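Local coordinates for protein flavodoxin (Aquifex aeolicus, PDB 2ARK) that probably serves as a low-potential, FMN-containing electron donor to a number of redox enzymes, at residues 9-14 with 37-42; 60-65 with 95-100; 81-86 with 115-120; 121-126 with 159-164. All blocks are in the same frame, centred on the assembly; numbering follows the deposited sequence.

Contact 1 (9-14 with 37-42)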
loop_
_atom_site.group_PDB
_atom_site.type_symbol
_atom_site.label_atom_id
_atom_site.label_comp_id
_atom_site.label_asym_id
_atom_site.label_seq_id
_atom_site.Cartn_x
_atom_site.Cartn_y
_atom_site.Cartn_z
ATOM N N VAL A 9 12.002 -9.925 -18.694
ATOM C CA VAL A 9 11.002 -10.564 -17.856
ATOM C C VAL A 9 11.783 -11.383 -16.843
ATOM O O VAL A 9 12.458 -12.325 -17.201
ATOM C CB VAL A 9 9.999 -11.428 -18.657
ATOM C CG1 VAL A 9 8.895 -12.003 -17.728
ATOM C CG2 VAL A 9 9.388 -10.604 -19.761
ATOM N N ILE A 10 11.706 -10.990 -15.577
ATOM C CA ILE A 10 12.464 -11.677 -14.535
ATOM C C ILE A 10 11.449 -12.177 -13.503
ATOM O O ILE A 10 10.542 -11.443 -13.162
ATOM C CB ILE A 10 13.563 -10.723 -13.946
ATOM C CG1 ILE A 10 14.461 -11.441 -12.976
ATOM C CG2 ILE A 10 12.969 -9.428 -13.289
ATOM C CD1 ILE A 10 15.205 -10.410 -12.049
ATOM N N TYR A 11 11.546 -13.432 -13.051
ATOM C CA TYR A 11 10.502 -14.002 -12.144
ATOM C C TYR A 11 11.121 -14.916 -11.083
ATOM O O TYR A 11 12.169 -15.523 -11.300
ATOM C CB TYR A 11 9.410 -14.765 -12.934
ATOM C CG TYR A 11 9.986 -15.977 -13.604
ATOM C CD1 TYR A 11 9.926 -17.224 -12.999
ATOM C CD2 TYR A 11 10.685 -15.861 -14.802
ATOM C CE1 TYR A 11 10.541 -18.335 -13.586
ATOM C CE2 TYR A 11 11.269 -16.956 -15.400
ATOM C CZ TYR A 11 11.191 -18.186 -14.792
ATOM O OH TYR A 11 11.800 -19.262 -15.381
ATOM N N ASP A 12 10.466 -14.977 -9.924
ATOM C CA ASP A 12 10.649 -16.045 -8.971
ATOM C C ASP A 12 9.407 -16.930 -9.053
ATOM O O ASP A 12 8.384 -16.529 -9.624
ATOM C CB ASP A 12 10.822 -15.480 -7.564
ATOM C CG ASP A 12 11.381 -16.512 -6.577
ATOM O OD1 ASP A 12 11.664 -17.647 -6.987
ATOM O OD2 ASP A 12 11.507 -16.221 -5.378
ATOM N N THR A 13 9.481 -18.129 -8.486
ATOM C CA THR A 13 8.332 -19.040 -8.452
ATOM C C THR A 13 8.470 -20.096 -7.313
ATOM O O THR A 13 9.566 -20.549 -7.001
ATOM C CB THR A 13 8.124 -19.712 -9.881
ATOM O OG1 THR A 13 6.910 -20.457 -9.896
ATOM C CG2 THR A 13 9.306 -20.632 -10.273
ATOM N N ARG A 14 7.375 -20.464 -6.660
ATOM C CA ARG A 14 7.419 -21.681 -5.830
ATOM C C ARG A 14 7.041 -22.971 -6.529
ATOM O O ARG A 14 7.743 -23.964 -6.359
ATOM C CB ARG A 14 6.730 -21.587 -4.453
ATOM C CG ARG A 14 5.610 -20.569 -4.253
ATOM C CD ARG A 14 4.624 -21.079 -3.120
ATOM N NE ARG A 14 4.919 -20.805 -1.689
ATOM C CZ ARG A 14 6.051 -20.310 -1.170
ATOM N NH1 ARG A 14 7.100 -19.994 -1.947
ATOM N NH2 ARG A 14 6.128 -20.116 0.154
ATOM N N VAL A 37 13.366 -9.611 -26.163
ATOM C CA VAL A 37 12.992 -10.052 -24.810
ATOM C C VAL A 37 14.029 -11.010 -24.178
ATOM O O VAL A 37 14.527 -11.911 -24.831
ATOM C CB VAL A 37 11.546 -10.666 -24.811
ATOM C CG1 VAL A 37 11.125 -11.192 -23.424
ATOM C CG2 VAL A 37 10.548 -9.634 -25.315
ATOM N N ARG A 38 14.357 -10.786 -22.909
ATOM C CA ARG A 38 15.157 -11.743 -22.151
ATOM C C ARG A 38 14.209 -12.271 -21.088
ATOM O O ARG A 38 13.543 -11.472 -20.436
ATOM C CB ARG A 38 16.393 -11.071 -21.524
ATOM C CG ARG A 38 17.658 -11.443 -22.182
ATOM C CD ARG A 38 18.535 -10.282 -22.661
ATOM N NE ARG A 38 19.655 -10.013 -21.767
ATOM C CZ ARG A 38 20.842 -9.538 -22.134
ATOM N NH1 ARG A 38 21.127 -9.275 -23.397
ATOM N NH2 ARG A 38 21.770 -9.346 -21.212
ATOM N N LEU A 39 14.110 -13.600 -20.951
ATOM C CA LEU A 39 13.320 -14.248 -19.870
ATOM C C LEU A 39 14.253 -14.964 -18.883
ATOM O O LEU A 39 14.985 -15.898 -19.263
ATOM C CB LEU A 39 12.316 -15.221 -20.480
ATOM C CG LEU A 39 11.429 -16.118 -19.615
ATOM C CD1 LEU A 39 10.518 -15.318 -18.625
ATOM C CD2 LEU A 39 10.602 -17.052 -20.508
ATOM N N LYS A 40 14.274 -14.518 -17.626
ATOM C CA LYS A 40 15.162 -15.160 -16.618
ATOM C C LYS A 40 14.464 -15.484 -15.305
ATOM O O LYS A 40 13.668 -14.709 -14.843
ATOM C CB LYS A 40 16.384 -14.287 -16.301
ATOM C CG LYS A 40 17.102 -13.682 -17.511
ATOM C CD LYS A 40 18.335 -14.435 -17.943
ATOM C CE LYS A 40 18.907 -13.783 -19.240
ATOM N NZ LYS A 40 20.377 -14.073 -19.612
ATOM N N HIS A 41 14.763 -16.634 -14.717
ATOM C CA HIS A 41 14.478 -16.874 -13.303
ATOM C C HIS A 41 15.447 -15.972 -12.468
ATOM O O HIS A 41 16.575 -15.690 -12.899
ATOM C CB HIS A 41 14.626 -18.377 -12.983
ATOM C CG HIS A 41 14.395 -18.725 -11.545
ATOM N ND1 HIS A 41 13.137 -18.845 -10.996
ATOM C CD2 HIS A 41 15.264 -18.984 -10.540
ATOM C CE1 HIS A 41 13.240 -19.141 -9.710
ATOM N NE2 HIS A 41 14.521 -19.226 -9.407
ATOM N N VAL A 42 14.999 -15.508 -11.302
ATOM C CA VAL A 42 15.840 -14.699 -10.415
ATOM C C VAL A 42 17.267 -15.265 -10.133
ATOM O O VAL A 42 18.226 -14.486 -10.083
ATOM C CB VAL A 42 15.111 -14.320 -9.091
ATOM C CG1 VAL A 42 14.821 -15.524 -8.247
ATOM C CG2 VAL A 42 15.927 -13.353 -8.300
#
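Tyr11 and His41 meet as an offset edge-to-face pair: the imidazole edge is turned toward the phenol face, planes at 72°, with ND1 of His41 3.7 Å from CE1 of Tyr11. CA of His41 stands over the tyrosine ring, 4.0 Å from its centroid, in a CH-pi contact. CG of Tyr11 is placed between its backbone N and carbonyl carbon (chi1 65°), and this throws the ring across toward strand 35-41, where CD1 of Leu39 reaches its CE2. The same methyl lies 3.8 Å from CG1 of Val9. Strands 5-11 and 35-41 are parallel neighbours in the flavodoxin sheet, consecutive in a beta-alpha-beta unit whose helix 17-30 packs on Tyr11 through Lys19 and Ala22. Replacing Tyr11 by alanine would probably open a gap beneath that helix and deprive His41 and Leu39 of the surface they rest on. N of Val9 donates a hydrogen bond to O of Arg38 (2.8 Å), and O of Val9 accepts one from N of Lys40 (2.9 Å). Asp12 OD1 accepts from N of Thr13 while OD2 bonds Ser68. Thr13 lies in the loop that in flavodoxins cradles the FMN phosphate; its OG1 hydrogen-bonds N of Gly16, and a nearby phosphate ion, probably from the crystallisation liquor, is consistent with such a site.

Contact 2 (60-65 with 95-100)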
loop_
_atom_site.group_PDB
_atom_site.type_symbol
_atom_site.label_atom_id
_atom_site.label_comp_id
_atom_site.label_asym_id
_atom_site.label_seq_id
_atom_site.Cartn_x
_atom_site.Cartn_y
_atom_site.Cartn_z
ATOM N N SER A 60 6.378 -12.494 -9.097
ATOM C CA SER A 60 6.671 -13.267 -7.924
ATOM C C SER A 60 5.422 -14.003 -7.515
ATOM O O SER A 60 4.317 -13.488 -7.722
ATOM C CB SER A 60 7.054 -12.328 -6.790
ATOM O OG SER A 60 7.269 -13.020 -5.552
ATOM N N PRO A 61 5.574 -15.182 -6.878
ATOM C CA PRO A 61 4.407 -15.730 -6.186
ATOM C C PRO A 61 3.984 -14.753 -5.087
ATOM O O PRO A 61 4.823 -14.003 -4.564
ATOM C CB PRO A 61 4.950 -17.033 -5.568
ATOM C CG PRO A 61 6.473 -16.842 -5.498
ATOM C CD PRO A 61 6.780 -16.015 -6.722
ATOM N N THR A 62 2.706 -14.726 -4.729
ATOM C CA THR A 62 2.292 -13.954 -3.568
ATOM C C THR A 62 2.727 -14.694 -2.340
ATOM O O THR A 62 2.162 -15.713 -2.015
ATOM C CB THR A 62 0.753 -13.802 -3.522
ATOM O OG1 THR A 62 0.346 -13.076 -4.677
ATOM C CG2 THR A 62 0.285 -13.025 -2.253
ATOM N N ASN A 63 3.739 -14.196 -1.660
ATOM C CA ASN A 63 4.219 -14.854 -0.442
ATOM C C ASN A 63 3.968 -13.955 0.782
ATOM O O ASN A 63 4.650 -12.931 0.968
ATOM C CB ASN A 63 5.709 -15.239 -0.548
ATOM C CG ASN A 63 5.983 -16.386 -1.555
ATOM O OD1 ASN A 63 7.134 -16.624 -1.930
ATOM N ND2 ASN A 63 4.950 -17.100 -1.961
HETATM N N MSE A 64 3.007 -14.354 1.611
HETATM C CA MSE A 64 2.559 -13.556 2.732
HETATM C C MSE A 64 2.167 -12.152 2.262
HETATM O O MSE A 64 2.424 -11.165 2.937
HETATM C CB MSE A 64 3.599 -13.516 3.853
HETATM C CG MSE A 64 4.072 -14.892 4.344
HETATM SE SE MSE A 64 2.570 -16.169 4.962
HETATM C CE MSE A 64 1.776 -17.005 3.126
ATOM N N GLY A 65 1.547 -12.077 1.093
ATOM C CA GLY A 65 1.045 -10.819 0.566
ATOM C C GLY A 65 2.073 -9.971 -0.161
ATOM O O GLY A 65 1.760 -8.872 -0.563
ATOM N N SER A 95 1.859 -11.534 -10.518
ATOM C CA SER A 95 1.874 -12.391 -9.339
ATOM C C SER A 95 0.743 -13.409 -9.360
ATOM O O SER A 95 -0.375 -13.133 -9.857
ATOM C CB SER A 95 1.757 -11.538 -8.058
ATOM O OG SER A 95 1.927 -12.316 -6.871
ATOM N N SER A 96 1.051 -14.587 -8.817
ATOM C CA SER A 96 0.117 -15.687 -8.727
ATOM C C SER A 96 -0.026 -15.912 -7.238
ATOM O O SER A 96 0.979 -15.896 -6.520
ATOM C CB SER A 96 0.726 -16.928 -9.392
ATOM O OG SER A 96 -0.116 -18.062 -9.272
ATOM N N SER A 97 -1.260 -16.104 -6.772
ATOM C CA SER A 97 -1.545 -16.410 -5.356
ATOM C C SER A 97 -2.289 -17.717 -5.246
ATOM O O SER A 97 -2.618 -18.313 -6.241
ATOM C CB SER A 97 -2.359 -15.285 -4.700
ATOM O OG SER A 97 -3.530 -15.015 -5.462
ATOM N N GLY A 98 -2.537 -18.158 -4.016
ATOM C CA GLY A 98 -3.253 -19.387 -3.733
ATOM C C GLY A 98 -4.726 -19.229 -4.057
ATOM O O GLY A 98 -5.404 -20.196 -4.396
ATOM N N GLY A 99 -5.213 -17.997 -3.995
ATOM C CA GLY A 99 -6.636 -17.751 -4.127
ATOM C C GLY A 99 -6.934 -16.313 -4.477
ATOM O O GLY A 99 -6.114 -15.423 -4.204
ATOM N N TRP A 100 -8.089 -16.099 -5.122
ATOM C CA TRP A 100 -8.681 -14.767 -5.258
ATOM C C TRP A 100 -9.013 -14.251 -3.876
ATOM O O TRP A 100 -9.583 -14.983 -3.037
ATOM C CB TRP A 100 -9.933 -14.805 -6.159
ATOM C CG TRP A 100 -9.566 -15.266 -7.490
ATOM C CD1 TRP A 100 -9.725 -16.530 -8.002
ATOM C CD2 TRP A 100 -8.855 -14.511 -8.479
ATOM N NE1 TRP A 100 -9.183 -16.593 -9.275
ATOM C CE2 TRP A 100 -8.643 -15.368 -9.590
ATOM C CE3 TRP A 100 -8.393 -13.185 -8.546
ATOM C CZ2 TRP A 100 -7.990 -14.937 -10.759
ATOM C CZ3 TRP A 100 -7.733 -12.757 -9.721
ATOM C CH2 TRP A 100 -7.549 -13.634 -10.806
#
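Thr62 and Ser95 turn their hydroxyls toward each other from adjacent parallel strand ends, OG1 of Thr62 lying 2.8 Å from OG of Ser95. The serine hydroxyl is set anti to its own backbone N (chi1 -173°), which carries it across to O of Ser60, to which it donates at 2.8 Å from a position tilted 25° off the carbonyl plane. Thr62 has OG1 beside its backbone N, and both groups face strand 90-97: N of Thr62 gives a straight bond of 2.7 Å to O of Ser96, while OG1 also comes within 3.5 Å of CB of Ser97. The Ser97 hydroxyl itself is bonded to Asn104. On the same face of the sheet as Ser95, OG of Ser60 folds back to O of Pro61, 2.8 Å away, and accepts from N of Ser68. With alanine in place of Ser95, O of Ser60 would probably lose its hydroxyl donor and Thr62 OG1 its nearest polar neighbour. Helix 69-78 connects strands 55-61 and 90-97 in a beta-alpha-beta crossover, and the loops leaving such strand ends hold the flavin in flavodoxins; Trp100 reaches Trp100 of the second subunit. O of Ser60 is 3.6 Å from N of Ser96, without a hydrogen bond, and takes the Ser95 hydroxyl instead. A side chain thus supplements the strand pairing, one hydroxyl serving O of Ser60 while lying close to OG1 of Thr62.

Contact 3 (81-86 with 115-120)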
loop_
_atom_site.group_PDB
_atom_site.type_symbol
_atom_site.label_atom_id
_atom_site.label_comp_id
_atom_site.label_asym_id
_atom_site.label_seq_id
_atom_site.Cartn_x
_atom_site.Cartn_y
_atom_site.Cartn_z
ATOM N N ASP A 81 24.148 -1.926 -5.935
ATOM C CA ASP A 81 25.220 -1.049 -6.437
ATOM C C ASP A 81 24.768 -0.150 -7.571
ATOM O O ASP A 81 25.302 0.916 -7.754
ATOM C CB ASP A 81 26.466 -1.850 -6.864
ATOM C CG ASP A 81 27.401 -2.176 -5.678
ATOM O OD1 ASP A 81 28.241 -3.107 -5.798
ATOM O OD2 ASP A 81 27.308 -1.506 -4.616
ATOM N N LEU A 82 23.785 -0.594 -8.334
ATOM C CA LEU A 82 23.221 0.202 -9.425
ATOM C C LEU A 82 22.247 1.285 -8.946
ATOM O O LEU A 82 21.812 2.121 -9.740
ATOM C CB LEU A 82 22.511 -0.714 -10.425
ATOM C CG LEU A 82 23.384 -1.681 -11.236
ATOM C CD1 LEU A 82 22.506 -2.396 -12.253
ATOM C CD2 LEU A 82 24.551 -0.963 -11.916
ATOM N N TRP A 83 21.911 1.263 -7.656
ATOM C CA TRP A 83 20.853 2.097 -7.136
ATOM C C TRP A 83 21.310 3.536 -7.286
ATOM O O TRP A 83 22.422 3.906 -6.859
ATOM C CB TRP A 83 20.497 1.766 -5.673
ATOM C CG TRP A 83 19.312 2.597 -5.147
ATOM C CD1 TRP A 83 17.999 2.246 -5.158
ATOM C CD2 TRP A 83 19.355 3.925 -4.589
ATOM N NE1 TRP A 83 17.221 3.255 -4.638
ATOM C CE2 TRP A 83 18.026 4.294 -4.276
ATOM C CE3 TRP A 83 20.388 4.835 -4.321
ATOM C CZ2 TRP A 83 17.698 5.522 -3.696
ATOM C CZ3 TRP A 83 20.057 6.068 -3.750
ATOM C CH2 TRP A 83 18.719 6.393 -3.440
ATOM N N GLY A 84 20.450 4.337 -7.922
ATOM C CA GLY A 84 20.705 5.756 -8.061
ATOM C C GLY A 84 21.230 6.090 -9.431
ATOM O O GLY A 84 21.240 7.238 -9.796
ATOM N N GLU A 85 21.655 5.093 -10.198
ATOM C CA GLU A 85 22.211 5.375 -11.521
ATOM C C GLU A 85 21.444 4.663 -12.638
ATOM O O GLU A 85 21.914 4.604 -13.779
ATOM C CB GLU A 85 23.717 5.058 -11.581
ATOM C CG GLU A 85 24.011 3.551 -11.721
ATOM C CD GLU A 85 25.503 3.210 -11.903
ATOM O OE1 GLU A 85 26.183 3.866 -12.718
ATOM O OE2 GLU A 85 25.995 2.275 -11.225
ATOM N N ILE A 86 20.273 4.129 -12.327
ATOM C CA ILE A 86 19.462 3.484 -13.360
ATOM C C ILE A 86 18.031 4.004 -13.412
ATOM O O ILE A 86 17.152 3.288 -13.850
ATOM C CB ILE A 86 19.475 1.910 -13.286
ATOM C CG1 ILE A 86 19.021 1.414 -11.918
ATOM C CG2 ILE A 86 20.856 1.368 -13.634
ATOM C CD1 ILE A 86 18.825 -0.056 -11.834
ATOM N N LEU A 115 10.306 -1.312 -7.223
ATOM C CA LEU A 115 10.707 -0.759 -8.491
ATOM C C LEU A 115 10.755 0.755 -8.452
ATOM O O LEU A 115 11.684 1.357 -9.009
ATOM C CB LEU A 115 9.784 -1.234 -9.626
ATOM C CG LEU A 115 9.817 -2.739 -9.887
ATOM C CD1 LEU A 115 8.549 -3.177 -10.626
ATOM C CD2 LEU A 115 11.053 -3.201 -10.626
HETATM N N MSE A 116 9.775 1.381 -7.798
HETATM C CA MSE A 116 9.765 2.834 -7.706
HETATM C C MSE A 116 10.944 3.351 -6.951
HETATM O O MSE A 116 11.450 4.447 -7.227
HETATM C CB MSE A 116 8.490 3.352 -7.083
HETATM C CG MSE A 116 7.388 3.375 -8.087
HETATM SE SE MSE A 116 5.761 4.228 -7.391
HETATM C CE MSE A 116 5.203 2.779 -6.014
ATOM N N ASN A 117 11.402 2.549 -6.004
ATOM C CA ASN A 117 12.496 2.966 -5.164
ATOM C C ASN A 117 13.759 3.177 -5.990
ATOM O O ASN A 117 14.585 4.011 -5.648
ATOM C CB ASN A 117 12.720 1.934 -4.065
ATOM C CG ASN A 117 13.460 2.490 -2.896
ATOM O OD1 ASN A 117 14.690 2.512 -2.887
ATOM N ND2 ASN A 117 12.716 2.918 -1.871
ATOM N N PHE A 118 13.881 2.448 -7.096
ATOM C CA PHE A 118 15.020 2.596 -7.994
ATOM C C PHE A 118 14.831 3.720 -9.012
ATOM O O PHE A 118 15.629 3.847 -9.940
ATOM C CB PHE A 118 15.296 1.282 -8.732
ATOM C CG PHE A 118 16.118 0.295 -7.945
ATOM C CD1 PHE A 118 15.509 -0.591 -7.054
ATOM C CD2 PHE A 118 17.501 0.242 -8.112
ATOM C CE1 PHE A 118 16.259 -1.524 -6.334
ATOM C CE2 PHE A 118 18.280 -0.676 -7.395
ATOM C CZ PHE A 118 17.642 -1.575 -6.505
ATOM N N GLY A 119 13.776 4.512 -8.853
ATOM C CA GLY A 119 13.531 5.628 -9.699
ATOM C C GLY A 119 12.941 5.247 -11.038
ATOM O O GLY A 119 12.951 6.065 -11.975
ATOM N N PHE A 120 12.432 4.014 -11.140
ATOM C CA PHE A 120 11.749 3.550 -12.350
ATOM C C PHE A 120 10.372 4.204 -12.498
ATOM O O PHE A 120 9.753 4.622 -11.518
ATOM C CB PHE A 120 11.571 2.024 -12.336
ATOM C CG PHE A 120 12.860 1.240 -12.281
ATOM C CD1 PHE A 120 14.100 1.860 -12.469
ATOM C CD2 PHE A 120 12.817 -0.135 -12.095
ATOM C CE1 PHE A 120 15.273 1.132 -12.458
ATOM C CE2 PHE A 120 13.978 -0.907 -12.084
ATOM C CZ PHE A 120 15.226 -0.273 -12.258
HETATM O O HOH W 1 18.410 4.408 -9.780
#
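The Phe118 ring receives the indole edge of Trp83 on one face, with CD1 of Trp83 3.6 Å from CD2 of Phe118 and the two planes at 65°, an edge-to-face pair. Phe120 has CB of Phe118 over one face, offset toward the rim, while at its edge CE1 lies 3.2 Å from the backbone O of Ile86. CD1 of Ile86 touches both phenylalanine rings, nearer CZ of Phe120 (3.6 Å) than CD2 of Phe118 (4.0 Å). The indole, its CG swung anti to the backbone N of Trp83 (chi1 -176°), reaches over to the end of helix 104-117. There NE1 of Trp83 is shared between O of Asn117 at 2.9 Å and OD1 of Asn117 at 3.2 Å, and both bonds are bent, the first arriving 53° above the carbonyl plane. ND2 of Asn117 hydrogen-bonds OH of Tyr137 of the fourth subunit. Residues 82-85 form a type II turn whose Gly84 adopts a positive phi. A water ties the turn and the residue after it to the chain just past helix 104-117, accepting from N of Gly84 at 2.8 Å and from N of Ile86, and donating to O of Phe118 at 2.8 Å. The contact thus joins the loop before strand 90-97 to the end of helix 104-117 of the flavodoxin fold. The indole N-H is divided between the backbone and side-chain oxygens of Asn117, while the water serves O of Phe118.

Contact 4 (121-126 with 159-164)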
loop_
_atom_site.group_PDB
_atom_site.type_symbol
_atom_site.label_atom_id
_atom_site.label_comp_id
_atom_site.label_asym_id
_atom_site.label_seq_id
_atom_site.Cartn_x
_atom_site.Cartn_y
_atom_site.Cartn_z
ATOM N N LEU A 121 9.919 4.301 -13.743
ATOM C CA LEU A 121 8.551 4.697 -14.071
ATOM C C LEU A 121 7.753 3.391 -14.120
ATOM O O LEU A 121 8.073 2.505 -14.939
ATOM C CB LEU A 121 8.494 5.372 -15.442
ATOM C CG LEU A 121 8.898 6.806 -15.825
ATOM C CD1 LEU A 121 7.778 7.764 -15.496
ATOM C CD2 LEU A 121 10.233 7.303 -15.222
ATOM N N VAL A 122 6.745 3.257 -13.246
ATOM C CA VAL A 122 5.930 2.040 -13.164
ATOM C C VAL A 122 4.463 2.250 -13.548
ATOM O O VAL A 122 3.925 3.356 -13.511
ATOM C CB VAL A 122 6.046 1.371 -11.768
ATOM C CG1 VAL A 122 7.539 1.231 -11.357
ATOM C CG2 VAL A 122 5.275 2.176 -10.713
ATOM N N PHE A 123 3.815 1.164 -13.927
ATOM C CA PHE A 123 2.464 1.247 -14.469
ATOM C C PHE A 123 1.728 -0.107 -14.257
ATOM O O PHE A 123 2.355 -1.154 -14.016
ATOM C CB PHE A 123 2.535 1.596 -15.981
ATOM C CG PHE A 123 3.101 0.485 -16.810
ATOM C CD1 PHE A 123 4.483 0.308 -16.929
ATOM C CD2 PHE A 123 2.264 -0.438 -17.432
ATOM C CE1 PHE A 123 5.008 -0.754 -17.698
ATOM C CE2 PHE A 123 2.793 -1.497 -18.181
ATOM C CZ PHE A 123 4.155 -1.659 -18.289
ATOM N N GLY A 124 0.404 -0.043 -14.358
ATOM C CA GLY A 124 -0.466 -1.206 -14.536
ATOM C C GLY A 124 -1.268 -0.981 -15.816
ATOM O O GLY A 124 -1.011 -0.015 -16.553
ATOM N N VAL A 125 -2.234 -1.858 -16.094
ATOM C CA VAL A 125 -2.964 -1.827 -17.372
ATOM C C VAL A 125 -4.455 -1.684 -17.210
ATOM O O VAL A 125 -5.073 -2.393 -16.440
ATOM C CB VAL A 125 -2.638 -3.073 -18.251
ATOM C CG1 VAL A 125 -3.462 -3.073 -19.511
ATOM C CG2 VAL A 125 -1.164 -3.112 -18.595
ATOM N N THR A 126 -5.039 -0.755 -17.953
ATOM C CA THR A 126 -6.490 -0.507 -17.892
ATOM C C THR A 126 -7.304 -1.564 -18.637
ATOM O O THR A 126 -8.432 -1.867 -18.258
ATOM C CB THR A 126 -6.838 0.848 -18.501
ATOM O OG1 THR A 126 -6.142 0.989 -19.734
ATOM C CG2 THR A 126 -6.441 2.006 -17.560
ATOM N N ARG A 159 2.824 -6.938 -23.658
ATOM C CA ARG A 159 2.385 -6.103 -24.790
ATOM C C ARG A 159 2.462 -4.610 -24.458
ATOM O O ARG A 159 3.052 -3.837 -25.207
ATOM C CB ARG A 159 0.920 -6.417 -25.115
ATOM C CG ARG A 159 0.490 -6.389 -26.555
ATOM C CD ARG A 159 1.064 -5.295 -27.441
ATOM N NE ARG A 159 1.589 -5.922 -28.640
ATOM C CZ ARG A 159 1.124 -5.821 -29.882
ATOM N NH1 ARG A 159 0.123 -5.030 -30.218
ATOM N NH2 ARG A 159 1.728 -6.515 -30.811
ATOM N N ARG A 160 1.817 -4.219 -23.358
ATOM C CA ARG A 160 1.807 -2.829 -22.940
ATOM C C ARG A 160 3.202 -2.366 -22.519
ATOM O O ARG A 160 3.595 -1.236 -22.800
ATOM C CB ARG A 160 0.748 -2.583 -21.857
ATOM C CG ARG A 160 0.416 -1.094 -21.586
ATOM C CD ARG A 160 -0.089 -0.275 -22.792
ATOM N NE ARG A 160 -0.954 -1.032 -23.706
ATOM C CZ ARG A 160 -2.229 -1.374 -23.463
ATOM N NH1 ARG A 160 -2.829 -1.029 -22.326
ATOM N NH2 ARG A 160 -2.903 -2.071 -24.372
ATOM N N LEU A 161 3.957 -3.244 -21.859
ATOM C CA LEU A 161 5.354 -2.962 -21.528
ATOM C C LEU A 161 6.143 -2.633 -22.785
ATOM O O LEU A 161 6.848 -1.622 -22.825
ATOM C CB LEU A 161 5.987 -4.159 -20.842
ATOM C CG LEU A 161 7.118 -3.988 -19.823
ATOM C CD1 LEU A 161 7.964 -5.231 -19.837
ATOM C CD2 LEU A 161 7.974 -2.706 -19.950
ATOM N N ALA A 162 5.998 -3.467 -23.811
ATOM C CA ALA A 162 6.755 -3.315 -25.053
ATOM C C ALA A 162 6.322 -2.050 -25.783
ATOM O O ALA A 162 7.147 -1.344 -26.372
ATOM C CB ALA A 162 6.568 -4.527 -25.934
ATOM N N GLU A 163 5.025 -1.775 -25.731
ATOM C CA GLU A 163 4.436 -0.563 -26.283
ATOM C C GLU A 163 4.913 0.708 -25.579
ATOM O O GLU A 163 5.202 1.684 -26.239
ATOM C CB GLU A 163 2.923 -0.675 -26.244
ATOM C CG GLU A 163 2.368 -1.649 -27.294
ATOM C CD GLU A 163 0.867 -1.972 -27.096
ATOM O OE1 GLU A 163 0.358 -1.778 -25.957
ATOM O OE2 GLU A 163 0.216 -2.439 -28.070
ATOM N N TRP A 164 5.021 0.699 -24.247
ATOM C CA TRP A 164 5.530 1.885 -23.539
ATOM C C TRP A 164 7.023 2.092 -23.844
ATOM O O TRP A 164 7.483 3.227 -24.021
ATOM C CB TRP A 164 5.326 1.792 -22.018
ATOM C CG TRP A 164 3.903 1.885 -21.502
ATOM C CD1 TRP A 164 3.442 1.309 -20.380
ATOM C CD2 TRP A 164 2.784 2.600 -22.072
ATOM N NE1 TRP A 164 2.110 1.598 -20.192
ATOM C CE2 TRP A 164 1.677 2.394 -21.207
ATOM C CE3 TRP A 164 2.605 3.382 -23.225
ATOM C CZ2 TRP A 164 0.406 2.926 -21.452
ATOM C CZ3 TRP A 164 1.335 3.929 -23.476
ATOM C CH2 TRP A 164 0.251 3.692 -22.578
HETATM O O HOH W 2 -0.205 1.961 -18.387
#
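Trp164 drives the edge of its pyrrole ring squarely into the face of Phe123: the planes stand at 88°, and CD1 of Trp164 hovers 3.4 Å above the centre of the phenyl ring. This T-shaped pair fastens helix 148-168 onto strand 121-128 of the flavodoxin-like alpha/beta fold, where helices pack on the central parallel sheet. With chi1 at 69°, the ring of Phe123 is turned toward the helix. At the far rim CZ of Phe123 is 3.7 Å from CA of Leu161, and CB of Leu161 is 4.0 Å from the same CZ. The indole N-H is not spent on the phenyl ring; NE1 of Trp164 bonds a water at 3.0 Å, lying in the indole plane, which in turn donates to O of Gly124 at 2.8 Å. That water bridges the helix to the break in the strand. Further along, CG2 of Val125 rests 3.8 Å from CB of Arg160. The arginine chain is bent in its middle, and its guanidinium makes two salt bridges: NE meets OE1 of Glu163 at 2.7 Å in a nearly straight (171°), in-plane bond, and NH2 pairs with Asp127. Trp164 packs against Leu121 of the fourth subunit, and CD of Arg160 lies 3.4 Å above one face of the Trp164 indole, offset toward the rim.

Overall arrangement
Contacts 1, 2 and 4 reach one parallel sheet. Contacts 1 and 2 touch, centres about 16 Å apart, at the carboxyl ends of neighbouring strands 5-11 and 55-61, where flavodoxins bind FMN. Strand 90-97 and its neighbour 121-128 carry the sheet on to contact 4, about 21 Å between centres from contact 2 and beyond the chain's centre. Contact 3 lies at the end of helix 104-117, which leads directly into strand 121-128; Met116 and Leu115 pack there on Val122 of contact 4. Along the chain the segments of contacts 2 and 3 alternate, whereas contact 1 closes before the others. Contact 2 touches the third subunit, as contact 3 does, and contacts 3 and 4 touch the fourth.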